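Local coordinates for putative exported protein (Burkholderia pseudomallei, PDB 4JGB) that probably binds NAD or NADP through a Rossmann-type domain and may act as an oxidoreductase on CH-NH groups, although its substrate is unknown, at residues A[150-155]-A[196-201]; A[25-30]-A[163-168]; A[69-74]-A[88-93]; A[18-23]-A[186-191]. All coordinates share one frame; numbering follows the deposited sequence.

Contact 1: A[150-155]-A[196-201]; sequences DWTFFS and VDEIEQ
Glu198 leaves the helix with CG anti to its backbone N (chi1 178°) and then turns about the CB-CG bond (chi2 48°), which lays its CB and CG against Phe154 and Thr152 of the central mixed sheet. The contact seats helix 188-201 on strand 150-155 of the Rossmann-type fold, with Thr152 and Phe154, two residues apart on the strand, both directed at the helix. Phe154 presents the edge of its ring: CE2 lies 3.6 Å from Glu198 CB, with that methylene near the ring plane, so the aromatic face is not used here. Two residues earlier on the strand, Thr152 CG2 rests 3.9 Å from Glu198 CG. The buried carboxylate is satisfied mainly beyond the two segments. Its OE2 takes a salt bridge from Arg101 of the neighbouring strand 101-105 and a hydrogen bond from the backbone N of Phe204, while Thr152 OG1 bonds to the carbonyl O of the same Phe204. Both groups thus bond to the backbone of Phe204, in the loop before strand 207-212. Thr152 OG1 and Glu198 OE2 themselves stand 3.5 Å apart, without a hydrogen bond between them.

Contact 2: A[25-30]-A[163-168]; sequences AARRGH and GERTGR
The backbones stay well apart, 13.3 Å between the CA atoms of Arg27 and Arg165, and segment 25-30 closes helix 16-27 in a Schellman motif, with Gly29 at positive phi, His30 N donating to Ala25 O and Gly29 N to Ala26 O. Two long arginines bridge this gap, approaching from opposite directions. Arg165, on the loop between strands 159-161 and 170-172, runs extended from CG to NE, whereas Arg27 bends at chi3 (-70°), turning its guanidinium to lie flat on that of its partner. The planes are 16° apart and the group centres 3.7 Å, an offset stack in which Arg27 NH1 sits over one face of Arg165, 3.4 Å from Arg165 NE. Both of these nitrogens are donors, so the meeting is by faces and not by hydrogen bonding. In the same stack, Arg27 CD lies 3.7 Å from Arg165 NH2. The loop is shaped locally by an ST turn, Arg168 N donating to Thr166 OG1 at 2.9 Å, and it is tied to helix 188-201 through Asp190, which accepts from the backbone N of Thr166 and Gly167. Glu24, on helix 16-27, forms salt bridges with both Arg165 NH2 and Arg28 NH2. Stacking of two like-charged groups at this exposed surface is thus probably made tolerable by the carboxylate of Glu24, by surrounding solvent, and by the dispersion between the flat faces.

Contact 3: A[69-74]-A[88-93]; sequences VASAYG and KALVDG. With SO4 (sulfate ion), chain D; SO4 (sulfate ion), chain E.
Within segment 88-93, Leu90 carries the contact with strand 68-71, touching Val69 and Ser71 with its two methyl branches. The segment begins at Lys88, which packs on Tyr142 of helix 130-143. At Leu90 the side chain descends onto the sheet and divides. CD2 reaches Val69 CG2 at 3.9 Å, the two side chains crossing at a slant, and CD1 presses on Ser71 CB at 3.4 Å, tighter than ordinary van der Waals contact. Val69 offers that methyl because CG2 is anti to the backbone N, while Ser71 meets the leucine through its methylene. Phe11 and Val104, from the flanking strands 7-11 and 101-105, also touch Leu90. Val91 points away from the strand and touches Tyr142 and Leu143, and Asp92 N and Gly93 N continue the helical bonding. Strand 68-71, helix 83-97 and strand 101-105 form a beta-alpha-beta unit of the Rossmann-type fold, and this contact lays its helix on its first strand. Past the strand the loop offers donors to two bound sulfates, probably from the crystallisation liquor: Gly74 N donates to O3 of one at 2.9 Å, and Tyr73 OH to O2 of the second at 2.7 Å. Backbone N atoms of Met16 and Ile17 join Gly74 in holding the first sulfate. Apolar branches therefore close the helix onto the sheet, whereas the following loop helps hold an anion at the start of helix 16-27, consistent with the phosphate-binding turn after the first strand of Rossmann domains.

Contact 4: A[18-23]-A[186-191]; sequences GSRIAA and ISAEDY
Arg20 lays its aliphatic arm over Ala188, CD meeting the methyl CB at 3.4 Å, before its head turns to Glu189. Extended from CG to NE, the chain carries the guanidinium alongside the first turn of helix 188-201, where NE donates to Glu189 OE2 at 2.8 Å with an N-H...O angle of 159°. The carboxylate oxygen lies near the guanidinium plane, but the bond arrives from above the carboxylate, 60° out of its plane, and the two flat groups stand almost perpendicular, at 89°. Glu189 reaches this position by a bend in its chain. Both charged groups have further partners: Arg20 NH1 donates to Met16 O, and Glu189 OE1 accepts from Gly163 N. The salt bridge thus joins two helices of the Rossmann-type fold, 16-27, which follows the first strand, and 188-201. The start of the latter is capped by Ser187, the N-cap residue, whose OG accepts from Asp190 N at 2.9 Å; the same hydroxyl bonds to Glu164 O. Deeper in, the contact becomes apolar. Ile21 CD1 comes to the edge of the Tyr191 ring, 4.1 Å from CE2 and near the ring plane. The OH of Tyr191 hydrogen-bonds to the carbonyl O of Phe154, whose ring stands nearly perpendicular to the tyrosine ring where the two meet.

Overall arrangement
Contacts 1 and 3 are core contacts that seat helices on the same central sheet: contact 3 does so with apolar branches, whereas contact 1 adds a buried carboxylate. Contact 4 is also largely buried, but it joins two helices and grades from a salt bridge to an apolar interior. Contact 2, at the surface, rests on stacked arginines. Helix 16-27 serves contacts 2 and 4, whose centres are about 7 Å apart, and helix 188-201 serves contacts 1 and 4. Direct links also run between the contacts: Asp197 with Arg28 and Glu200 with His30 connect contacts 1 and 2, while Ala72 packs on Gly18 and Ile21 between contacts 3 and 4.

Contact 1: A[150-155]-A[196-201]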
loop_
_atom_site.group_PDB
_atom_site.type_symbol
_atom_site.label_atom_id
_atom_site.label_comp_id
_atom_site.label_asym_id
_atom_site.label_seq_id
_atom_site.Cartn_x
_atom_site.Cartn_y
_atom_site.Cartn_z
ATOM N N ASP A 150 -8.918 3.730 -10.237
ATOM C CA ASP A 150 -7.447 3.708 -10.452
ATOM C C ASP A 150 -6.701 3.214 -9.218
ATOM O O ASP A 150 -6.119 3.984 -8.458
ATOM C CB ASP A 150 -6.911 5.083 -10.833
ATOM C CG ASP A 150 -7.499 5.598 -12.128
ATOM O OD1 ASP A 150 -7.966 4.774 -12.955
ATOM O OD2 ASP A 150 -7.506 6.834 -12.306
ATOM N N TRP A 151 -6.727 1.906 -9.030
ATOM C CA TRP A 151 -6.098 1.317 -7.891
ATOM C C TRP A 151 -4.708 0.833 -8.249
ATOM O O TRP A 151 -4.401 0.577 -9.422
ATOM C CB TRP A 151 -6.995 0.208 -7.284
ATOM C CG TRP A 151 -7.282 -0.941 -8.227
ATOM C CD1 TRP A 151 -8.425 -1.143 -8.985
ATOM C CD2 TRP A 151 -6.421 -2.053 -8.502
ATOM N NE1 TRP A 151 -8.322 -2.315 -9.697
ATOM C CE2 TRP A 151 -7.102 -2.893 -9.428
ATOM C CE3 TRP A 151 -5.143 -2.422 -8.061
ATOM C CZ2 TRP A 151 -6.531 -4.082 -9.938
ATOM C CZ3 TRP A 151 -4.572 -3.626 -8.562
ATOM C CH2 TRP A 151 -5.264 -4.419 -9.502
ATOM N N THR A 152 -3.864 0.739 -7.223
ATOM C CA THR A 152 -2.522 0.180 -7.334
ATOM C C THR A 152 -2.270 -0.686 -6.102
ATOM O O THR A 152 -2.527 -0.263 -4.970
ATOM C CB THR A 152 -1.448 1.296 -7.416
ATOM O OG1 THR A 152 -1.514 1.896 -8.708
ATOM C CG2 THR A 152 -0.019 0.710 -7.253
ATOM N N PHE A 153 -1.787 -1.904 -6.317
ATOM C CA PHE A 153 -1.521 -2.807 -5.213
ATOM C C PHE A 153 -0.004 -2.814 -5.102
ATOM O O PHE A 153 0.670 -3.445 -5.919
ATOM C CB PHE A 153 -2.093 -4.164 -5.580
ATOM C CG PHE A 153 -1.857 -5.255 -4.567
ATOM C CD1 PHE A 153 -2.688 -5.390 -3.450
ATOM C CD2 PHE A 153 -0.848 -6.202 -4.772
ATOM C CE1 PHE A 153 -2.480 -6.436 -2.549
ATOM C CE2 PHE A 153 -0.632 -7.235 -3.859
ATOM C CZ PHE A 153 -1.454 -7.354 -2.750
ATOM N N PHE A 154 0.528 -2.057 -4.144
ATOM C CA PHE A 154 1.949 -1.721 -4.112
ATOM C C PHE A 154 2.690 -2.562 -3.074
ATOM O O PHE A 154 2.775 -2.142 -1.938
ATOM C CB PHE A 154 2.175 -0.205 -3.813
ATOM C CG PHE A 154 3.479 0.345 -4.394
ATOM C CD1 PHE A 154 4.715 -0.223 -4.055
ATOM C CD2 PHE A 154 3.465 1.403 -5.298
ATOM C CE1 PHE A 154 5.888 0.225 -4.620
ATOM C CE2 PHE A 154 4.643 1.882 -5.851
ATOM C CZ PHE A 154 5.862 1.299 -5.511
ATOM N N SER A 155 3.222 -3.735 -3.455
ATOM C CA SER A 155 3.909 -4.630 -2.496
ATOM C C SER A 155 5.312 -4.180 -2.145
ATOM O O SER A 155 6.065 -3.785 -3.037
ATOM C CB SER A 155 4.002 -6.081 -3.018
ATOM O OG SER A 155 2.697 -6.580 -3.294
ATOM N N VAL A 196 4.634 7.191 -2.839
ATOM C CA VAL A 196 4.144 8.548 -3.104
ATOM C C VAL A 196 4.429 8.977 -4.572
ATOM O O VAL A 196 3.623 9.697 -5.171
ATOM C CB VAL A 196 4.724 9.563 -2.075
ATOM C CG1 VAL A 196 4.346 10.984 -2.462
ATOM C CG2 VAL A 196 4.251 9.261 -0.636
ATOM N N ASP A 197 5.543 8.530 -5.164
ATOM C CA ASP A 197 5.802 8.804 -6.615
ATOM C C ASP A 197 4.649 8.182 -7.417
ATOM O O ASP A 197 4.165 8.756 -8.398
ATOM C CB ASP A 197 7.113 8.158 -7.141
ATOM C CG ASP A 197 8.387 8.888 -6.721
ATOM O OD1 ASP A 197 8.368 10.041 -6.254
ATOM O OD2 ASP A 197 9.451 8.272 -6.899
ATOM N N GLU A 198 4.205 7.009 -6.993
ATOM C CA GLU A 198 3.185 6.275 -7.740
ATOM C C GLU A 198 1.831 6.952 -7.621
ATOM O O GLU A 198 1.075 7.013 -8.591
ATOM C CB GLU A 198 3.112 4.784 -7.341
ATOM C CG GLU A 198 2.020 3.964 -8.069
ATOM C CD GLU A 198 1.985 4.164 -9.596
ATOM O OE1 GLU A 198 3.026 4.560 -10.179
ATOM O OE2 GLU A 198 0.915 3.909 -10.223
ATOM N N ILE A 199 1.540 7.468 -6.429
ATOM C CA ILE A 199 0.379 8.350 -6.217
ATOM C C ILE A 199 0.356 9.516 -7.207
ATOM O O ILE A 199 -0.696 9.828 -7.760
ATOM C CB ILE A 199 0.308 8.884 -4.764
ATOM C CG1 ILE A 199 0.014 7.724 -3.789
ATOM C CG2 ILE A 199 -0.744 9.994 -4.634
ATOM C CD1 ILE A 199 -0.095 8.141 -2.338
ATOM N N GLU A 200 1.505 10.138 -7.444
ATOM C CA GLU A 200 1.609 11.277 -8.374
ATOM C C GLU A 200 1.622 10.831 -9.834
ATOM O O GLU A 200 1.028 11.479 -10.655
ATOM C CB GLU A 200 2.893 12.067 -8.123
ATOM C CG GLU A 200 2.893 12.863 -6.824
ATOM C CD GLU A 200 4.297 13.232 -6.384
ATOM O OE1 GLU A 200 5.256 13.005 -7.162
ATOM O OE2 GLU A 200 4.438 13.732 -5.245
ATOM N N GLN A 201 2.309 9.728 -10.148
ATOM C CA GLN A 201 2.626 9.378 -11.550
ATOM C C GLN A 201 1.681 8.408 -12.229
ATOM O O GLN A 201 1.576 8.395 -13.456
ATOM C CB GLN A 201 4.045 8.779 -11.639
ATOM C CG GLN A 201 5.095 9.736 -11.115
ATOM C CD GLN A 201 6.408 9.075 -10.800
ATOM O OE1 GLN A 201 6.535 7.850 -10.826
ATOM N NE2 GLN A 201 7.419 9.895 -10.524
#

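Contact 2: A[25-30]-A[163-168]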
loop_
_atom_site.group_PDB
_atom_site.type_symbol
_atom_site.label_atom_id
_atom_site.label_comp_id
_atom_site.label_asym_id
_atom_site.label_seq_id
_atom_site.Cartn_x
_atom_site.Cartn_y
_atom_site.Cartn_z
ATOM N N ALA A 25 4.846 12.340 1.851
ATOM C CA ALA A 25 3.848 13.124 1.137
ATOM C C ALA A 25 3.795 14.577 1.654
ATOM O O ALA A 25 3.798 15.508 0.847
ATOM C CB ALA A 25 2.479 12.463 1.184
ATOM N N ALA A 26 3.796 14.752 2.979
ATOM C CA ALA A 26 3.806 16.105 3.593
ATOM C C ALA A 26 4.997 16.950 3.146
ATOM O O ALA A 26 4.830 18.121 2.821
ATOM C CB ALA A 26 3.760 16.031 5.118
ATOM N N ARG A 27 6.202 16.363 3.098
ATOM C CA ARG A 27 7.384 17.154 2.806
ATOM C C ARG A 27 7.383 17.650 1.341
ATOM O O ARG A 27 8.152 18.577 1.009
ATOM C CB ARG A 27 8.671 16.382 3.119
ATOM C CG ARG A 27 9.044 15.235 2.153
ATOM C CD ARG A 27 10.229 14.438 2.726
ATOM N NE ARG A 27 11.468 15.234 2.682
ATOM C CZ ARG A 27 12.630 14.945 3.288
ATOM N NH1 ARG A 27 12.788 13.854 4.031
ATOM N NH2 ARG A 27 13.665 15.782 3.138
ATOM N N ARG A 28 6.525 17.046 0.503
ATOM C CA ARG A 28 6.388 17.423 -0.923
ATOM C C ARG A 28 5.323 18.513 -1.107
ATOM O O ARG A 28 5.150 19.074 -2.202
ATOM C CB ARG A 28 6.006 16.205 -1.791
ATOM C CG ARG A 28 7.012 15.054 -1.763
ATOM C CD ARG A 28 6.581 13.905 -2.701
ATOM N NE ARG A 28 7.474 12.754 -2.591
ATOM C CZ ARG A 28 7.656 11.797 -3.514
ATOM N NH1 ARG A 28 7.005 11.799 -4.670
ATOM N NH2 ARG A 28 8.510 10.818 -3.256
ATOM N N GLY A 29 4.577 18.786 -0.047
ATOM C CA GLY A 29 3.535 19.839 -0.108
ATOM C C GLY A 29 2.146 19.246 -0.346
ATOM O O GLY A 29 1.178 19.992 -0.522
ATOM N N HIS A 30 2.024 17.909 -0.330
ATOM C CA HIS A 30 0.679 17.297 -0.384
ATOM C C HIS A 30 -0.002 17.551 0.941
ATOM O O HIS A 30 0.673 17.655 1.967
ATOM C CB HIS A 30 0.737 15.791 -0.713
ATOM C CG HIS A 30 1.352 15.492 -2.049
ATOM N ND1 HIS A 30 0.869 16.024 -3.224
ATOM C CD2 HIS A 30 2.397 14.703 -2.395
ATOM C CE1 HIS A 30 1.600 15.591 -4.232
ATOM N NE2 HIS A 30 2.521 14.772 -3.756
ATOM N N GLY A 163 15.841 2.473 7.043
ATOM C CA GLY A 163 17.179 2.406 6.473
ATOM C C GLY A 163 17.565 3.725 5.823
ATOM O O GLY A 163 17.320 4.772 6.384
ATOM N N GLU A 164 18.152 3.685 4.625
ATOM C CA GLU A 164 18.598 4.931 3.987
ATOM C C GLU A 164 17.507 5.549 3.095
ATOM O O GLU A 164 16.767 4.840 2.446
ATOM C CB GLU A 164 19.902 4.678 3.201
ATOM N N ARG A 165 17.373 6.875 3.109
ATOM C CA ARG A 165 16.531 7.576 2.160
ATOM C C ARG A 165 17.454 7.948 0.992
ATOM O O ARG A 165 18.159 8.949 1.054
ATOM C CB ARG A 165 15.904 8.806 2.830
ATOM C CG ARG A 165 14.761 9.445 2.062
ATOM C CD ARG A 165 14.221 10.745 2.675
ATOM N NE ARG A 165 13.106 11.264 1.860
ATOM C CZ ARG A 165 13.256 12.180 0.912
ATOM N NH1 ARG A 165 14.451 12.704 0.690
ATOM N NH2 ARG A 165 12.234 12.597 0.199
ATOM N N THR A 166 17.513 7.124 -0.048
ATOM C CA THR A 166 18.453 7.403 -1.157
ATOM C C THR A 166 17.752 7.947 -2.404
ATOM O O THR A 166 18.363 8.665 -3.227
ATOM C CB THR A 166 19.213 6.142 -1.601
ATOM O OG1 THR A 166 18.325 5.291 -2.328
ATOM C CG2 THR A 166 19.833 5.387 -0.388
ATOM N N GLY A 167 16.491 7.537 -2.575
ATOM C CA GLY A 167 15.715 7.893 -3.766
ATOM C C GLY A 167 16.165 7.116 -4.990
ATOM O O GLY A 167 15.763 7.450 -6.114
ATOM N N ARG A 168 16.992 6.086 -4.764
ATOM C CA ARG A 168 17.526 5.224 -5.823
ATOM C C ARG A 168 17.131 3.755 -5.603
ATOM O O ARG A 168 17.578 3.109 -4.659
ATOM C CB ARG A 168 19.053 5.371 -5.941
ATOM C CG ARG A 168 19.509 6.779 -6.351
ATOM C CD ARG A 168 21.026 6.917 -6.516
ATOM N NE ARG A 168 21.771 6.457 -5.337
ATOM C CZ ARG A 168 22.151 7.228 -4.305
ATOM N NH1 ARG A 168 21.873 8.531 -4.284
ATOM N NH2 ARG A 168 22.834 6.697 -3.282
#

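Contact 3: A[69-74]-A[88-93]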
loop_
_atom_site.group_PDB
_atom_site.type_symbol
_atom_site.label_atom_id
_atom_site.label_comp_id
_atom_site.label_asym_id
_atom_site.label_seq_id
_atom_site.Cartn_x
_atom_site.Cartn_y
_atom_site.Cartn_z
ATOM N N VAL A 69 -7.134 7.931 -1.812
ATOM C CA VAL A 69 -7.153 7.222 -0.531
ATOM C C VAL A 69 -6.071 6.125 -0.530
ATOM O O VAL A 69 -5.942 5.350 -1.496
ATOM C CB VAL A 69 -8.567 6.723 -0.182
ATOM C CG1 VAL A 69 -8.998 5.647 -1.163
ATOM C CG2 VAL A 69 -8.603 6.168 1.224
ATOM N N ALA A 70 -5.260 6.088 0.526
ATOM C CA ALA A 70 -4.206 5.051 0.655
ATOM C C ALA A 70 -4.328 4.246 1.955
ATOM O O ALA A 70 -4.697 4.777 3.000
ATOM C CB ALA A 70 -2.794 5.680 0.528
ATOM N N SER A 71 -4.005 2.964 1.893
ATOM C CA SER A 71 -3.955 2.143 3.093
ATOM C C SER A 71 -2.520 1.627 3.299
ATOM O O SER A 71 -1.947 0.987 2.408
ATOM C CB SER A 71 -4.984 1.001 2.990
ATOM O OG SER A 71 -4.675 -0.072 3.869
ATOM N N ALA A 72 -1.966 1.889 4.478
ATOM C CA ALA A 72 -0.538 1.679 4.750
ATOM C C ALA A 72 -0.261 0.742 5.907
ATOM O O ALA A 72 0.838 0.742 6.464
ATOM C CB ALA A 72 0.142 3.012 5.015
ATOM N N TYR A 73 -1.259 -0.038 6.290
ATOM C CA TYR A 73 -1.026 -1.148 7.207
ATOM C C TYR A 73 0.133 -1.995 6.727
ATOM O O TYR A 73 0.127 -2.478 5.600
ATOM C CB TYR A 73 -2.280 -1.999 7.338
ATOM C CG TYR A 73 -3.424 -1.209 7.877
ATOM C CD1 TYR A 73 -3.420 -0.748 9.201
ATOM C CD2 TYR A 73 -4.505 -0.897 7.067
ATOM C CE1 TYR A 73 -4.482 0.000 9.701
ATOM C CE2 TYR A 73 -5.566 -0.154 7.556
ATOM C CZ TYR A 73 -5.552 0.278 8.874
ATOM O OH TYR A 73 -6.624 0.999 9.335
ATOM N N GLY A 74 1.138 -2.136 7.579
ATOM C CA GLY A 74 2.316 -2.950 7.263
ATOM C C GLY A 74 2.308 -4.237 8.072
ATOM O O GLY A 74 1.259 -4.626 8.591
ATOM N N LYS A 88 -11.647 -4.404 0.258
ATOM C CA LYS A 88 -13.051 -4.310 -0.107
ATOM C C LYS A 88 -13.680 -3.031 0.427
ATOM O O LYS A 88 -14.440 -2.340 -0.280
ATOM C CB LYS A 88 -13.839 -5.522 0.385
ATOM C CG LYS A 88 -13.508 -6.809 -0.358
ATOM C CD LYS A 88 -14.547 -7.922 -0.133
ATOM C CE LYS A 88 -14.143 -9.152 -0.946
ATOM N NZ LYS A 88 -15.121 -10.286 -0.982
ATOM N N ALA A 89 -13.365 -2.714 1.677
ATOM C CA ALA A 89 -13.961 -1.538 2.333
ATOM C C ALA A 89 -13.416 -0.263 1.719
ATOM O O ALA A 89 -14.140 0.718 1.562
ATOM C CB ALA A 89 -13.728 -1.572 3.845
ATOM N N LEU A 90 -12.136 -0.284 1.353
ATOM C CA LEU A 90 -11.513 0.845 0.671
ATOM C C LEU A 90 -12.168 1.126 -0.667
ATOM O O LEU A 90 -12.495 2.271 -0.966
ATOM C CB LEU A 90 -10.020 0.607 0.433
ATOM C CG LEU A 90 -9.030 0.987 1.532
ATOM C CD1 LEU A 90 -7.642 0.852 0.944
ATOM C CD2 LEU A 90 -9.257 2.407 2.028
ATOM N N VAL A 91 -12.326 0.082 -1.471
ATOM C CA VAL A 91 -12.912 0.206 -2.807
ATOM C C VAL A 91 -14.339 0.722 -2.695
ATOM O O VAL A 91 -14.730 1.618 -3.450
ATOM C CB VAL A 91 -12.934 -1.140 -3.553
ATOM C CG1 VAL A 91 -13.846 -1.060 -4.772
ATOM C CG2 VAL A 91 -11.530 -1.573 -3.942
ATOM N N ASP A 92 -15.113 0.168 -1.760
ATOM C CA ASP A 92 -16.531 0.600 -1.606
ATOM C C ASP A 92 -16.618 2.083 -1.173
ATOM O O ASP A 92 -17.399 2.881 -1.720
ATOM C CB ASP A 92 -17.260 -0.325 -0.614
ATOM C CG ASP A 92 -18.673 0.121 -0.335
ATOM O OD1 ASP A 92 -19.447 0.246 -1.300
ATOM O OD2 ASP A 92 -19.008 0.367 0.848
ATOM N N GLY A 93 -15.792 2.448 -0.194
ATOM C CA GLY A 93 -15.671 3.841 0.257
ATOM C C GLY A 93 -15.279 4.769 -0.871
ATOM O O GLY A 93 -15.906 5.806 -1.072
HETATM S S SO4 D . 3.763 -1.468 10.183
HETATM O O1 SO4 D . 4.173 -0.743 8.934
HETATM O O2 SO4 D . 4.115 -0.738 11.436
HETATM O O3 SO4 D . 2.284 -1.728 10.188
HETATM O O4 SO4 D . 4.425 -2.803 10.203
HETATM S S SO4 E . -7.364 2.098 13.074
HETATM O O1 SO4 E . -8.452 3.045 13.412
HETATM O O2 SO4 E . -6.903 2.231 11.675
HETATM O O3 SO4 E . -6.225 2.360 13.984
HETATM O O4 SO4 E . -7.868 0.721 13.260
#

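Contact 4: A[18-23]-A[186-191]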
loop_
_atom_site.group_PDB
_atom_site.type_symbol
_atom_site.label_atom_id
_atom_site.label_comp_id
_atom_site.label_asym_id
_atom_site.label_seq_id
_atom_site.Cartn_x
_atom_site.Cartn_y
_atom_site.Cartn_z
ATOM N N GLY A 18 3.606 3.320 7.264
ATOM C CA GLY A 18 2.621 4.375 7.106
ATOM C C GLY A 18 3.124 5.750 7.521
ATOM O O GLY A 18 2.848 6.731 6.837
ATOM N N SER A 19 3.834 5.832 8.639
ATOM C CA SER A 19 4.408 7.110 9.099
ATOM C C SER A 19 5.396 7.710 8.077
ATOM O O SER A 19 5.484 8.928 7.913
ATOM C CB SER A 19 5.098 6.920 10.444
ATOM O OG SER A 19 6.238 6.066 10.301
ATOM N N ARG A 20 6.114 6.841 7.370
ATOM C CA ARG A 20 7.091 7.270 6.345
ATOM C C ARG A 20 6.404 7.735 5.074
ATOM O O ARG A 20 6.828 8.692 4.411
ATOM C CB ARG A 20 8.084 6.147 6.097
ATOM C CG ARG A 20 9.143 6.166 7.172
ATOM C CD ARG A 20 9.852 4.855 7.394
ATOM N NE ARG A 20 10.788 4.937 8.528
ATOM C CZ ARG A 20 10.493 4.614 9.786
ATOM N NH1 ARG A 20 9.279 4.217 10.102
ATOM N NH2 ARG A 20 11.410 4.714 10.734
ATOM N N ILE A 21 5.294 7.092 4.751
ATOM C CA ILE A 21 4.465 7.546 3.656
ATOM C C ILE A 21 3.890 8.939 3.967
ATOM O O ILE A 21 3.994 9.836 3.136
ATOM C CB ILE A 21 3.358 6.505 3.313
ATOM C CG1 ILE A 21 4.009 5.231 2.750
ATOM C CG2 ILE A 21 2.333 7.120 2.349
ATOM C CD1 ILE A 21 3.075 4.040 2.526
ATOM N N ALA A 22 3.309 9.127 5.154
ATOM C CA ALA A 22 2.726 10.412 5.499
ATOM C C ALA A 22 3.752 11.526 5.461
ATOM O O ALA A 22 3.465 12.604 4.985
ATOM C CB ALA A 22 2.047 10.370 6.883
ATOM N N ALA A 23 4.938 11.276 5.986
ATOM C CA ALA A 23 5.993 12.292 6.040
ATOM C C ALA A 23 6.539 12.609 4.640
ATOM O O ALA A 23 6.861 13.781 4.316
ATOM C CB ALA A 23 7.123 11.813 6.954
ATOM N N ILE A 186 14.223 -3.249 0.436
ATOM C CA ILE A 186 13.935 -1.828 0.260
ATOM C C ILE A 186 13.883 -1.208 1.657
ATOM O O ILE A 186 13.314 -1.811 2.563
ATOM C CB ILE A 186 12.620 -1.587 -0.550
ATOM C CG1 ILE A 186 12.537 -0.142 -1.082
ATOM C CG2 ILE A 186 11.368 -1.838 0.304
ATOM C CD1 ILE A 186 13.455 0.171 -2.238
ATOM N N SER A 187 14.456 -0.013 1.827
ATOM C CA SER A 187 14.297 0.719 3.085
ATOM C C SER A 187 12.880 1.276 3.086
ATOM O O SER A 187 12.271 1.468 2.031
ATOM C CB SER A 187 15.314 1.865 3.231
ATOM O OG SER A 187 14.883 3.015 2.500
ATOM N N ALA A 188 12.349 1.506 4.284
ATOM C CA ALA A 188 10.989 1.954 4.428
ATOM C C ALA A 188 10.860 3.394 3.864
ATOM O O ALA A 188 9.845 3.766 3.284
ATOM C CB ALA A 188 10.561 1.850 5.906
ATOM N N GLU A 189 11.928 4.168 4.001
ATOM C CA GLU A 189 11.996 5.541 3.493
ATOM C C GLU A 189 11.945 5.493 1.971
ATOM O O GLU A 189 11.210 6.279 1.352
ATOM C CB GLU A 189 13.312 6.257 3.944
ATOM C CG GLU A 189 13.487 6.546 5.455
ATOM C CD GLU A 189 13.658 5.282 6.295
ATOM O OE1 GLU A 189 13.993 4.227 5.701
ATOM O OE2 GLU A 189 13.423 5.351 7.547
ATOM N N ASP A 190 12.767 4.624 1.363
ATOM C CA ASP A 190 12.729 4.476 -0.094
ATOM C C ASP A 190 11.392 3.920 -0.603
ATOM O O ASP A 190 10.882 4.392 -1.618
ATOM C CB ASP A 190 13.924 3.690 -0.638
ATOM C CG ASP A 190 15.180 4.554 -0.723
ATOM O OD1 ASP A 190 15.042 5.786 -0.912
ATOM O OD2 ASP A 190 16.298 4.014 -0.582
ATOM N N TYR A 191 10.836 2.917 0.073
ATOM C CA TYR A 191 9.503 2.419 -0.301
ATOM C C TYR A 191 8.473 3.561 -0.297
ATOM O O TYR A 191 7.649 3.690 -1.231
ATOM C CB TYR A 191 9.062 1.276 0.621
ATOM C CG TYR A 191 7.640 0.819 0.363
ATOM C CD1 TYR A 191 7.366 -0.221 -0.542
ATOM C CD2 TYR A 191 6.565 1.377 1.085
ATOM C CE1 TYR A 191 6.054 -0.650 -0.754
ATOM C CE2 TYR A 191 5.251 0.969 0.862
ATOM C CZ TYR A 191 5.005 -0.037 -0.050
ATOM O OH TYR A 191 3.707 -0.455 -0.238
#